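Local coordinates for protein DNA alpha-glucosyltransferase (Enterobacteria phage T4, PDB 1XV5) that is a phage-encoded glycosyltransferase of the GT-B clan, built on two parallel beta sheets, and holds uridine-5'-diphosphate in a pocket, at residues T18-E23 and I80-P85; V110-H115 and E129-R134. All blocks are in the same frame, centred on the assembly; numbering follows the deposited sequence.

In the fold
Both contacts are buried and belong to the same seven-stranded parallel sheet, in which strands 78-83 and 109-114 are neighbours. They lie on its two faces: in contact 1, Asn-82 meets helix 17-30, whereas in contact 2 Val-110 and Val-112 meet helix 128-134 on the other side. Contact 1 is nearer the centre of the chain, and its helix carries Lys-19 of the uridine-5'-diphosphate pocket. Across the contact an aromatic ring and a hydroxyl meet an amide. Contact 2, farther out, pairs methyls at Val-112 and, nearer the start of the strand, sets Val-110 against a partly exposed arginine. Between them the sheet is continuous: Ile-81 N lies 2.9 Å from Val-111 O, a probable hydrogen bond.

Contact 1: T18-E23 and I80-P85; sequences TKFSLE and IINSVP. With UDP (uridine-5'-diphosphate), chain C.
In the Rossmann-like domain that carries strand 78-83, Phe-20 and Ser-21 of helix 17-30 settle on Asn-82, near the strand's C-terminal end. The helix belongs to the beta-alpha-beta crossover from strand 3-8 to strand 34-40 and packs over the sheet, its CA atoms coming closest where Ser-21 lies 7.3 Å from Asn-82. The contact is small, 123 Å², and rests on one amide received between a ring and a hydroxyl. The Phe-20 ring is brought there with CG anti to the backbone N (chi1 175°), a setting that places its CD2 and CE2 atoms beside the Asn-82 amide. Ring and amide planes stand nearly perpendicular, 86° apart, and Phe-20 CE2 is 3.9 Å from Asn-82 CG. A flat, hydrophobic ring suits this buried place, for it also meets the rings of His-115, Tyr-113 and Phe-392. Ser-21 is small enough to let the strand approach, with its OG 3.8 Å from Asn-82 CG. That hydroxyl is bonded to Val-17 O one turn earlier, which satisfies it inside its own helix.

Lys-19 faces the uridine-5'-diphosphate rather than the strand. Its chain bends at chi2 (58°) and runs alongside the ribose, CG lying 3.6 Å from UDP O3' in a van der Waals contact, while the ammonium end continues to Glu-23. There NZ makes a 2.8 Å salt bridge to Glu-23 OE1, which accepts with its anti lone pair, and OE2 of the same carboxylate is bonded to Asp-180 N. The two charges, one turn apart, pair off while the aliphatic part of the lysine lies beside the sugar. A helix that packs on a parallel sheet and also lines a nucleotide pocket is familiar from the GT-B fold.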
ATOM      1  N   THR A  18       4.451   0.874  -6.136  1.00 14.48           N
ATOM      2  CA  THR A  18       5.314  -0.099  -6.786  1.00 15.35           C
ATOM      3  C   THR A  18       4.708  -1.488  -6.607  1.00 15.89           C
ATOM      4  O   THR A  18       4.624  -2.267  -7.554  1.00 16.75           O
ATOM      5  CB  THR A  18       6.734  -0.054  -6.188  1.00 16.96           C
ATOM      6  OG1 THR A  18       7.383   1.147  -6.623  1.00 15.73           O
ATOM      7  CG2 THR A  18       7.548  -1.265  -6.626  1.00 16.49           C
ATOM      8  N   LYS A  19       4.280  -1.785  -5.385  1.00 15.25           N
ATOM      9  CA  LYS A  19       3.669  -3.074  -5.083  1.00 14.66           C
ATOM     10  C   LYS A  19       2.448  -3.301  -5.976  1.00 13.38           C
ATOM     11  O   LYS A  19       2.292  -4.363  -6.579  1.00 14.53           O
ATOM     12  CB  LYS A  19       3.252  -3.117  -3.612  1.00 15.55           C
ATOM     13  CG  LYS A  19       2.562  -4.405  -3.194  1.00 16.53           C
ATOM     14  CD  LYS A  19       3.437  -5.621  -3.447  1.00 19.46           C
ATOM     15  CE  LYS A  19       2.798  -6.868  -2.857  1.00 18.84           C
ATOM     16  NZ  LYS A  19       3.545  -8.099  -3.200  1.00 22.08           N
ATOM     17  N   PHE A  20       1.581  -2.297  -6.050  1.00 13.19           N
ATOM     18  CA  PHE A  20       0.386  -2.391  -6.876  1.00 13.97           C
ATOM     19  C   PHE A  20       0.774  -2.650  -8.329  1.00 14.85           C
ATOM     20  O   PHE A  20       0.225  -3.533  -8.980  1.00 14.70           O
ATOM     21  CB  PHE A  20      -0.419  -1.092  -6.798  1.00 13.31           C
ATOM     22  CG  PHE A  20      -1.604  -1.058  -7.722  1.00 14.60           C
ATOM     23  CD1 PHE A  20      -2.802  -1.662  -7.363  1.00 13.62           C
ATOM     24  CD2 PHE A  20      -1.514  -0.429  -8.962  1.00 14.78           C
ATOM     25  CE1 PHE A  20      -3.897  -1.642  -8.221  1.00 15.30           C
ATOM     26  CE2 PHE A  20      -2.607  -0.402  -9.834  1.00 16.77           C
ATOM     27  CZ  PHE A  20      -3.798  -1.007  -9.464  1.00 17.52           C
ATOM     28  N   SER A  21       1.729  -1.872  -8.829  1.00 15.41           N
ATOM     29  CA  SER A  21       2.167  -2.021 -10.211  1.00 15.84           C
ATOM     30  C   SER A  21       2.684  -3.423 -10.518  1.00 15.44           C
ATOM     31  O   SER A  21       2.433  -3.956 -11.598  1.00 15.93           O
ATOM     32  CB  SER A  21       3.241  -0.979 -10.533  1.00 14.15           C
ATOM     33  OG  SER A  21       2.698   0.331 -10.458  1.00 16.03           O
ATOM     34  N   LEU A  22       3.397  -4.023  -9.570  1.00 15.71           N
ATOM     35  CA  LEU A  22       3.935  -5.363  -9.772  1.00 16.25           C
ATOM     36  C   LEU A  22       2.833  -6.416  -9.716  1.00 17.02           C
ATOM     37  O   LEU A  22       2.829  -7.365 -10.503  1.00 16.52           O
ATOM     38  CB  LEU A  22       5.016  -5.659  -8.729  1.00 16.65           C
ATOM     39  CG  LEU A  22       6.236  -4.727  -8.785  1.00 20.19           C
ATOM     40  CD1 LEU A  22       7.234  -5.105  -7.699  1.00 19.78           C
ATOM     41  CD2 LEU A  22       6.889  -4.820 -10.157  1.00 20.78           C
ATOM     42  N   GLU A  23       1.894  -6.249  -8.788  1.00 15.12           N
ATOM     43  CA  GLU A  23       0.782  -7.185  -8.659  1.00 14.77           C
ATOM     44  C   GLU A  23      -0.119  -7.058  -9.884  1.00 15.50           C
ATOM     45  O   GLU A  23      -0.689  -8.043 -10.354  1.00 15.79           O
ATOM     46  CB  GLU A  23      -0.016  -6.887  -7.383  1.00 16.32           C
ATOM     47  CG  GLU A  23       0.747  -7.204  -6.110  1.00 15.38           C
ATOM     48  CD  GLU A  23       0.869  -8.697  -5.857  1.00 16.42           C
ATOM     49  OE1 GLU A  23       1.758  -9.098  -5.079  1.00 15.75           O
ATOM     50  OE2 GLU A  23       0.070  -9.473  -6.423  1.00 16.73           O
ATOM     51  N   ILE A  80      -1.570   2.327 -18.359  1.00 19.05           N
ATOM     52  CA  ILE A  80      -1.966   2.538 -16.978  1.00 18.93           C
ATOM     53  C   ILE A  80      -0.945   3.412 -16.271  1.00 18.15           C
ATOM     54  O   ILE A  80       0.207   3.024 -16.101  1.00 21.14           O
ATOM     55  CB  ILE A  80      -2.103   1.198 -16.233  1.00 19.65           C
ATOM     56  CG1 ILE A  80      -3.121   0.313 -16.959  1.00 19.65           C
ATOM     57  CG2 ILE A  80      -2.545   1.447 -14.791  1.00 18.32           C
ATOM     58  CD1 ILE A  80      -3.276  -1.071 -16.365  1.00 17.71           C
ATOM     59  N   ILE A  81      -1.374   4.603 -15.875  1.00 17.44           N
ATOM     60  CA  ILE A  81      -0.493   5.534 -15.191  1.00 17.16           C
ATOM     61  C   ILE A  81      -0.785   5.504 -13.695  1.00 16.90           C
ATOM     62  O   ILE A  81      -1.835   5.969 -13.243  1.00 18.79           O
ATOM     63  CB  ILE A  81      -0.684   6.956 -15.739  1.00 17.22           C
ATOM     64  CG1 ILE A  81      -0.481   6.943 -17.258  1.00 19.93           C
ATOM     65  CG2 ILE A  81       0.309   7.905 -15.082  1.00 16.12           C
ATOM     66  CD1 ILE A  81      -0.605   8.307 -17.917  1.00 21.26           C
ATOM     67  N   ASN A  82       0.148   4.946 -12.933  1.00 16.65           N
ATOM     68  CA  ASN A  82      -0.022   4.827 -11.491  1.00 16.42           C
ATOM     69  C   ASN A  82       0.610   5.937 -10.661  1.00 17.05           C
ATOM     70  O   ASN A  82       0.382   6.017  -9.456  1.00 17.16           O
ATOM     71  CB  ASN A  82       0.486   3.464 -11.017  1.00 15.70           C
ATOM     72  CG  ASN A  82      -0.423   2.329 -11.447  1.00 16.25           C
ATOM     73  OD1 ASN A  82      -1.645   2.443 -11.371  1.00 17.61           O
ATOM     74  ND2 ASN A  82       0.168   1.226 -11.886  1.00 15.94           N
ATOM     75  N   SER A  83       1.403   6.792 -11.296  1.00 17.29           N
ATOM     76  CA  SER A  83       2.026   7.904 -10.590  1.00 17.29           C
ATOM     77  C   SER A  83       2.534   8.938 -11.586  1.00 18.06           C
ATOM     78  O   SER A  83       2.791   8.618 -12.748  1.00 19.76           O
ATOM     79  CB  SER A  83       3.185   7.414  -9.710  1.00 16.76           C
ATOM     80  OG  SER A  83       4.222   6.835 -10.481  1.00 17.57           O
ATOM     81  N   VAL A  84       2.665  10.177 -11.128  1.00 19.52           N
ATOM     82  CA  VAL A  84       3.144  11.266 -11.974  1.00 21.39           C
ATOM     83  C   VAL A  84       4.384  11.895 -11.336  1.00 21.76           C
ATOM     84  O   VAL A  84       4.669  11.662 -10.163  1.00 21.44           O
ATOM     85  CB  VAL A  84       2.049  12.346 -12.167  1.00 20.79           C
ATOM     86  CG1 VAL A  84       0.786  11.706 -12.742  1.00 22.49           C
ATOM     87  CG2 VAL A  84       1.746  13.039 -10.841  1.00 22.57           C
ATOM     88  N   PRO A  85       5.139  12.701 -12.101  1.00 22.80           N
ATOM     89  CA  PRO A  85       6.348  13.345 -11.576  1.00 23.59           C
ATOM     90  C   PRO A  85       6.143  14.122 -10.274  1.00 24.83           C
ATOM     91  O   PRO A  85       5.100  14.739 -10.066  1.00 25.56           O
ATOM     92  CB  PRO A  85       6.777  14.256 -12.726  1.00 24.26           C
ATOM     93  CG  PRO A  85       6.312  13.502 -13.937  1.00 21.92           C
ATOM     94  CD  PRO A  85       4.933  13.053 -13.517  1.00 22.84           C
TER
HETATM   95  N1  UDP C1402       7.399  -2.167   1.917  1.00 14.65           N
HETATM   96  C2  UDP C1402       8.615  -2.791   1.723  1.00 15.39           C
HETATM   97  N3  UDP C1402       9.662  -2.245   2.421  1.00 15.20           N
HETATM   98  C4  UDP C1402       9.611  -1.165   3.283  1.00 15.59           C
HETATM   99  C5  UDP C1402       8.313  -0.583   3.438  1.00 15.10           C
HETATM  100  C6  UDP C1402       7.277  -1.091   2.763  1.00 15.14           C
HETATM  101  O2  UDP C1402       8.751  -3.760   0.994  1.00 17.04           O
HETATM  102  O4  UDP C1402      10.641  -0.788   3.842  1.00 15.42           O
HETATM  103  C1' UDP C1402       6.244  -2.690   1.180  1.00 15.00           C
HETATM  104  C2' UDP C1402       5.094  -3.177   2.054  1.00 14.74           C
HETATM  105  O2' UDP C1402       5.342  -4.479   2.542  1.00 16.48           O
HETATM  106  C3' UDP C1402       3.945  -3.089   1.058  1.00 15.37           C
HETATM  107  C4' UDP C1402       4.256  -1.775   0.344  1.00 15.24           C
HETATM  108  O4' UDP C1402       5.701  -1.635   0.416  1.00 15.06           O
HETATM  109  O3' UDP C1402       4.034  -4.177   0.137  1.00 14.08           O
HETATM  110  C5' UDP C1402       3.602  -0.548   0.948  1.00 11.90           C
HETATM  111  O5' UDP C1402       2.237  -0.486   0.553  1.00 14.32           O
HETATM  112  PA  UDP C1402       1.058  -0.135   1.568  1.00 13.76           P
HETATM  113  O1A UDP C1402      -0.181  -0.177   0.764  1.00 13.92           O
HETATM  114  O2A UDP C1402       1.177  -1.012   2.763  1.00 15.24           O
HETATM  115  O3A UDP C1402       1.346   1.396   2.069  1.00 14.14           O
HETATM  116  PB  UDP C1402       2.018   2.685   1.311  1.00 15.09           P
HETATM  117  O1B UDP C1402       1.307   3.890   1.812  1.00 14.27           O
HETATM  118  O2B UDP C1402       3.486   2.594   1.475  1.00 17.29           O
HETATM  119  O3B UDP C1402       1.655   2.481  -0.221  1.00 16.48           O

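Contact 2: V110-H115 and E129-R134; sequences VVVYQH and EETVRR
Segment 110-115, mostly strand, and helix 129-134 run in roughly opposite senses, the helix slanting across the strand, and the CA atoms come nearest at Val-112 and Val-132 (6.8 Å) and at Val-110 and Arg-134 (7.0 Å). The helix is part of the connection between the parallel strands 109-114 and 137-140, a beta-alpha-beta crossover of a Rossmann-like sheet. Two beta-branched valines, alternate residues of the strand, point toward the helix, and their compact side chains allow close packing.

Val-112 meets Thr-131, methyl against methyl: the two CG2 atoms are 3.5 Å apart. Thr-131 suits a buried helix position with mixed surroundings. With CG2 anti to its backbone N the methyl is given to the valine, while OG1 (chi1 -57°) bonds to Gly-127 O and the hydroxyl of Tyr-97. On the more exposed flank, Arg-133 grips Glu-129 side-on, NE and NH2 both reaching OE1, with NH2 the shorter at 2.7 Å.

Arg-134 closes the helix. Its chain bends at chi2 (63°), which brings the guanidinium over Val-110; its N-H groups are used at the rim, NH1 to Ile-108 O and NH2 in a salt bridge with Asp-136, whose OD1 also accepts a hydrogen bond from Val-110 N. These bonds probably fix the rotation of the group, which turns a face to Val-110 CG2, 3.3 Å above its plane, toward the rim, and 3.4 Å from Arg-134 NH2.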
ATOM      1  N   VAL A 110      -6.274   5.259 -21.862  1.00 21.42           N
ATOM      2  CA  VAL A 110      -5.461   5.650 -20.723  1.00 20.23           C
ATOM      3  C   VAL A 110      -6.215   5.494 -19.410  1.00 19.41           C
ATOM      4  O   VAL A 110      -7.273   6.087 -19.211  1.00 18.27           O
ATOM      5  CB  VAL A 110      -4.989   7.108 -20.861  1.00 20.20           C
ATOM      6  CG1 VAL A 110      -4.224   7.531 -19.621  1.00 20.18           C
ATOM      7  CG2 VAL A 110      -4.116   7.249 -22.103  1.00 19.80           C
ATOM      8  N   VAL A 111      -5.653   4.689 -18.517  1.00 19.51           N
ATOM      9  CA  VAL A 111      -6.259   4.442 -17.221  1.00 17.67           C
ATOM     10  C   VAL A 111      -5.413   5.101 -16.139  1.00 18.04           C
ATOM     11  O   VAL A 111      -4.208   4.866 -16.050  1.00 18.49           O
ATOM     12  CB  VAL A 111      -6.349   2.932 -16.938  1.00 17.33           C
ATOM     13  CG1 VAL A 111      -7.040   2.694 -15.606  1.00 17.86           C
ATOM     14  CG2 VAL A 111      -7.099   2.241 -18.068  1.00 17.98           C
ATOM     15  N   VAL A 112      -6.043   5.932 -15.319  1.00 17.18           N
ATOM     16  CA  VAL A 112      -5.318   6.607 -14.258  1.00 17.71           C
ATOM     17  C   VAL A 112      -5.791   6.175 -12.880  1.00 17.67           C
ATOM     18  O   VAL A 112      -6.978   6.254 -12.563  1.00 18.14           O
ATOM     19  CB  VAL A 112      -5.461   8.133 -14.367  1.00 19.02           C
ATOM     20  CG1 VAL A 112      -4.735   8.802 -13.210  1.00 17.75           C
ATOM     21  CG2 VAL A 112      -4.893   8.611 -15.698  1.00 19.17           C
ATOM     22  N   TYR A 113      -4.848   5.705 -12.071  1.00 16.60           N
ATOM     23  CA  TYR A 113      -5.139   5.273 -10.711  1.00 16.09           C
ATOM     24  C   TYR A 113      -4.544   6.281  -9.737  1.00 16.79           C
ATOM     25  O   TYR A 113      -3.352   6.595  -9.815  1.00 16.03           O
ATOM     26  CB  TYR A 113      -4.497   3.912 -10.420  1.00 14.78           C
ATOM     27  CG  TYR A 113      -5.230   2.693 -10.937  1.00 15.57           C
ATOM     28  CD1 TYR A 113      -6.141   2.008 -10.129  1.00 15.62           C
ATOM     29  CD2 TYR A 113      -4.968   2.186 -12.211  1.00 14.96           C
ATOM     30  CE1 TYR A 113      -6.763   0.837 -10.574  1.00 17.26           C
ATOM     31  CE2 TYR A 113      -5.582   1.021 -12.666  1.00 15.85           C
ATOM     32  CZ  TYR A 113      -6.475   0.350 -11.843  1.00 16.16           C
ATOM     33  OH  TYR A 113      -7.054  -0.818 -12.275  1.00 16.29           O
ATOM     34  N   GLN A 114      -5.368   6.799  -8.833  1.00 16.59           N
ATOM     35  CA  GLN A 114      -4.868   7.719  -7.824  1.00 16.65           C
ATOM     36  C   GLN A 114      -4.692   6.857  -6.585  1.00 16.66           C
ATOM     37  O   GLN A 114      -5.669   6.450  -5.957  1.00 16.26           O
ATOM     38  CB  GLN A 114      -5.857   8.845  -7.534  1.00 18.18           C
ATOM     39  CG  GLN A 114      -5.345   9.760  -6.438  1.00 19.32           C
ATOM     40  CD  GLN A 114      -3.911  10.188  -6.691  1.00 20.71           C
ATOM     41  OE1 GLN A 114      -3.625  10.908  -7.653  1.00 23.11           O
ATOM     42  NE2 GLN A 114      -3.000   9.736  -5.841  1.00 17.83           N
ATOM     43  N   HIS A 115      -3.437   6.583  -6.246  1.00 15.60           N
ATOM     44  CA  HIS A 115      -3.103   5.722  -5.119  1.00 16.62           C
ATOM     45  C   HIS A 115      -2.906   6.403  -3.776  1.00 17.76           C
ATOM     46  O   HIS A 115      -2.776   5.724  -2.753  1.00 16.63           O
ATOM     47  CB  HIS A 115      -1.847   4.927  -5.469  1.00 15.23           C
ATOM     48  CG  HIS A 115      -2.046   3.956  -6.589  1.00 16.56           C
ATOM     49  ND1 HIS A 115      -2.763   2.787  -6.439  1.00 14.99           N
ATOM     50  CD2 HIS A 115      -1.656   3.995  -7.884  1.00 15.11           C
ATOM     51  CE1 HIS A 115      -2.805   2.150  -7.595  1.00 16.55           C
ATOM     52  NE2 HIS A 115      -2.142   2.862  -8.489  1.00 15.77           N
ATOM     53  N   GLU A 129      -3.298  17.055 -13.175  1.00 25.50           N
ATOM     54  CA  GLU A 129      -4.486  17.568 -13.848  1.00 25.71           C
ATOM     55  C   GLU A 129      -4.499  17.148 -15.311  1.00 24.95           C
ATOM     56  O   GLU A 129      -5.517  16.684 -15.820  1.00 23.40           O
ATOM     57  CB  GLU A 129      -4.552  19.098 -13.753  1.00 27.86           C
ATOM     58  CG  GLU A 129      -5.784  19.684 -14.435  1.00 31.52           C
ATOM     59  CD  GLU A 129      -5.880  21.198 -14.324  1.00 34.34           C
ATOM     60  OE1 GLU A 129      -6.890  21.757 -14.802  1.00 36.19           O
ATOM     61  OE2 GLU A 129      -4.957  21.828 -13.763  1.00 37.08           O
ATOM     62  N   GLU A 130      -3.363  17.313 -15.984  1.00 25.34           N
ATOM     63  CA  GLU A 130      -3.254  16.950 -17.391  1.00 26.37           C
ATOM     64  C   GLU A 130      -3.435  15.450 -17.570  1.00 26.03           C
ATOM     65  O   GLU A 130      -3.984  14.990 -18.570  1.00 25.27           O
ATOM     66  CB  GLU A 130      -1.895  17.380 -17.952  1.00 28.74           C
ATOM     67  CG  GLU A 130      -1.741  18.886 -18.102  1.00 30.76           C
ATOM     68  CD  GLU A 130      -1.184  19.563 -16.864  1.00 33.41           C
ATOM     69  OE1 GLU A 130      -1.427  19.077 -15.741  1.00 32.09           O
ATOM     70  OE2 GLU A 130      -0.506  20.598 -17.021  1.00 34.45           O
ATOM     71  N   THR A 131      -2.970  14.692 -16.586  1.00 25.16           N
ATOM     72  CA  THR A 131      -3.081  13.244 -16.623  1.00 23.12           C
ATOM     73  C   THR A 131      -4.550  12.850 -16.515  1.00 23.43           C
ATOM     74  O   THR A 131      -5.036  11.989 -17.255  1.00 23.18           O
ATOM     75  CB  THR A 131      -2.296  12.610 -15.458  1.00 23.73           C
ATOM     76  OG1 THR A 131      -0.926  13.027 -15.527  1.00 22.81           O
ATOM     77  CG2 THR A 131      -2.366  11.089 -15.528  1.00 21.18           C
ATOM     78  N   VAL A 132      -5.251  13.491 -15.588  1.00 23.72           N
ATOM     79  CA  VAL A 132      -6.666  13.223 -15.370  1.00 23.94           C
ATOM     80  C   VAL A 132      -7.507  13.577 -16.596  1.00 24.21           C
ATOM     81  O   VAL A 132      -8.443  12.857 -16.942  1.00 24.08           O
ATOM     82  CB  VAL A 132      -7.194  14.015 -14.148  1.00 24.88           C
ATOM     83  CG1 VAL A 132      -8.708  13.894 -14.051  1.00 23.67           C
ATOM     84  CG2 VAL A 132      -6.543  13.488 -12.874  1.00 24.96           C
ATOM     85  N   ARG A 133      -7.165  14.677 -17.260  1.00 24.29           N
ATOM     86  CA  ARG A 133      -7.918  15.106 -18.433  1.00 25.54           C
ATOM     87  C   ARG A 133      -7.761  14.175 -19.635  1.00 24.72           C
ATOM     88  O   ARG A 133      -8.650  14.094 -20.483  1.00 25.65           O
ATOM     89  CB  ARG A 133      -7.519  16.533 -18.815  1.00 28.03           C
ATOM     90  CG  ARG A 133      -7.902  17.563 -17.761  1.00 31.54           C
ATOM     91  CD  ARG A 133      -7.495  18.975 -18.159  1.00 35.55           C
ATOM     92  NE  ARG A 133      -7.857  19.952 -17.133  1.00 38.18           N
ATOM     93  CZ  ARG A 133      -9.104  20.311 -16.846  1.00 39.20           C
ATOM     94  NH1 ARG A 133     -10.122  19.780 -17.511  1.00 39.24           N
ATOM     95  NH2 ARG A 133      -9.334  21.197 -15.888  1.00 40.73           N
ATOM     96  N   ARG A 134      -6.639  13.469 -19.706  1.00 22.13           N
ATOM     97  CA  ARG A 134      -6.398  12.545 -20.811  1.00 22.24           C
ATOM     98  C   ARG A 134      -6.988  11.170 -20.512  1.00 21.05           C
ATOM     99  O   ARG A 134      -7.313  10.409 -21.422  1.00 22.26           O
ATOM    100  CB  ARG A 134      -4.894  12.399 -21.067  1.00 20.79           C
ATOM    101  CG  ARG A 134      -4.537  11.315 -22.085  1.00 21.83           C
ATOM    102  CD  ARG A 134      -5.115  11.624 -23.458  1.00 23.42           C
ATOM    103  NE  ARG A 134      -4.845  10.570 -24.437  1.00 23.19           N
ATOM    104  CZ  ARG A 134      -5.487   9.407 -24.495  1.00 24.66           C
ATOM    105  NH1 ARG A 134      -5.165   8.517 -25.424  1.00 24.18           N
ATOM    106  NH2 ARG A 134      -6.454   9.130 -23.629  1.00 24.72           N
TER